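Local structure of COG0546: Predicted phosphatases (Streptococcus pneumoniae, 2AH5) at residues Thr5-Asp10 with Ile158-Thr163. The protein is a predicted phosphatase of the haloacid dehalogenase-like family, probably hydrolysing a phosphate ester whose identity is not established. Sequence-based numbering, arbitrary orientation.
Sequences TAIFFD and IIIGDT
Ile158 opens the pairing with a weak bond from its N to Ala6 O, then accepts Phe8 N at its own O (2.8 Å, N-H...O 166°). Ile159 lies beside Phe8 on one face of the sheet, CB to CB 4.1 Å; Ile159 CA also makes a CA-H...O contact with Phe8 O, CA to O 3.2 Å. The Phe8 ring runs on away from the strand and, like Ile159, packs against helix 139-149. Ile160 grips the neighbouring strand at two points: its N donates to Phe8 O and its O takes Asp10 N, 3.0 Å away. On the face opposite Phe8, Ile160 CG1 is set beside its backbone N (chi1 -60°), and CD1 touches both Ile7 CG2, at 3.7 Å, and Phe9 CE2, at 3.6 Å. These are the two central strands of the parallel sheet of a HAD-type Rossmann-like core, in order 3-2-1-4-5-6, and their C-terminal ends bring together acidic residues of the probable active site. Gly161 CA lies next to Asp10 CB, Asp10 being the first aspartate of an apparent DxDx(T/V) motif. Asp162 OD1 and Asp10 OD2, both acceptors, approach to 3.5 Å without a hydrogen bond, the carboxylate planes turned 49° apart; Thr14 OG1 holds Asp162 OD1 and Phe184 N holds OD2. At Thr163, N-cap of helix 164-173, a single water lies 2.7 Å from Thr163 OG1 and donates a hydrogen bond to Asp10 OD2.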
# COMPACT_ATOMS: atom_id res chain seq x y z
N THR A 5 5.89 9.03 -17.49
CA THR A 5 4.59 9.22 -18.14
C THR A 5 3.41 8.60 -17.36
O THR A 5 2.25 8.79 -17.74
CB THR A 5 4.54 8.65 -19.58
OG1 THR A 5 4.65 7.22 -19.54
CG2 THR A 5 5.66 9.23 -20.45
N ALA A 6 3.71 7.87 -16.29
CA ALA A 6 2.70 7.13 -15.54
C ALA A 6 3.09 7.10 -14.06
O ALA A 6 4.28 7.00 -13.72
CB ALA A 6 2.59 5.72 -16.07
N ILE A 7 2.10 7.22 -13.20
CA ILE A 7 2.34 7.28 -11.76
C ILE A 7 1.61 6.14 -11.05
O ILE A 7 0.39 5.95 -11.24
CB ILE A 7 1.91 8.64 -11.17
CG1 ILE A 7 2.60 9.82 -11.89
CG2 ILE A 7 2.20 8.65 -9.67
CD1 ILE A 7 2.26 11.21 -11.30
N PHE A 8 2.37 5.34 -10.28
CA PHE A 8 1.83 4.20 -9.51
C PHE A 8 1.72 4.60 -8.03
O PHE A 8 2.64 5.20 -7.49
CB PHE A 8 2.76 2.97 -9.59
CG PHE A 8 2.95 2.41 -10.99
CD1 PHE A 8 2.15 2.82 -12.06
CD2 PHE A 8 3.90 1.40 -11.19
CE1 PHE A 8 2.32 2.26 -13.34
CE2 PHE A 8 4.07 0.82 -12.47
CZ PHE A 8 3.29 1.25 -13.53
N PHE A 9 0.65 4.17 -7.37
CA PHE A 9 0.45 4.47 -5.96
C PHE A 9 0.28 3.18 -5.16
O PHE A 9 -0.44 2.28 -5.61
CB PHE A 9 -0.83 5.25 -5.80
CG PHE A 9 -0.73 6.66 -6.25
CD1 PHE A 9 -0.96 6.97 -7.57
CD2 PHE A 9 -0.44 7.66 -5.35
CE1 PHE A 9 -0.90 8.29 -8.00
CE2 PHE A 9 -0.39 9.01 -5.77
CZ PHE A 9 -0.61 9.30 -7.10
N ASP A 10 0.94 3.08 -4.00
CA ASP A 10 0.52 2.09 -2.98
C ASP A 10 -0.86 2.58 -2.45
O ASP A 10 -1.20 3.74 -2.64
CB ASP A 10 1.54 1.99 -1.82
CG ASP A 10 1.45 0.66 -1.04
OD1 ASP A 10 0.51 -0.15 -1.26
OD2 ASP A 10 2.33 0.40 -0.18
N ILE A 158 6.89 5.74 -11.87
CA ILE A 158 7.38 6.02 -10.52
C ILE A 158 6.32 5.45 -9.59
O ILE A 158 5.13 5.48 -9.91
CB ILE A 158 7.63 7.55 -10.29
CG1 ILE A 158 8.22 7.85 -8.89
CG2 ILE A 158 6.39 8.40 -10.55
CD1 ILE A 158 8.92 9.23 -8.84
N ILE A 159 6.75 4.89 -8.46
CA ILE A 159 5.78 4.48 -7.42
C ILE A 159 5.87 5.44 -6.23
O ILE A 159 6.98 5.84 -5.79
CB ILE A 159 5.98 3.00 -6.99
CG1 ILE A 159 4.86 2.56 -6.03
CG2 ILE A 159 7.41 2.78 -6.40
CD1 ILE A 159 4.82 1.04 -5.82
N ILE A 160 4.70 5.86 -5.76
CA ILE A 160 4.56 6.68 -4.59
C ILE A 160 4.14 5.72 -3.49
O ILE A 160 3.07 5.10 -3.58
CB ILE A 160 3.47 7.78 -4.84
CG1 ILE A 160 3.90 8.65 -6.04
CG2 ILE A 160 3.13 8.56 -3.52
CD1 ILE A 160 3.06 9.91 -6.35
N GLY A 161 5.00 5.56 -2.48
CA GLY A 161 4.76 4.54 -1.46
C GLY A 161 5.36 4.83 -0.10
O GLY A 161 6.26 5.68 0.01
N ASP A 162 4.86 4.13 0.92
CA ASP A 162 5.23 4.38 2.31
C ASP A 162 6.07 3.29 2.98
O ASP A 162 6.42 3.46 4.14
CB ASP A 162 3.98 4.65 3.18
CG ASP A 162 3.09 3.42 3.33
OD1 ASP A 162 2.76 2.79 2.31
OD2 ASP A 162 2.74 3.07 4.48
N THR A 163 6.41 2.21 2.28
CA THR A 163 7.15 1.09 2.90
C THR A 163 8.40 0.63 2.16
O THR A 163 8.58 0.88 0.95
CB THR A 163 6.26 -0.18 3.07
OG1 THR A 163 6.04 -0.77 1.79
CG2 THR A 163 4.92 0.12 3.75
O HOH W 1 3.70 -1.77 0.81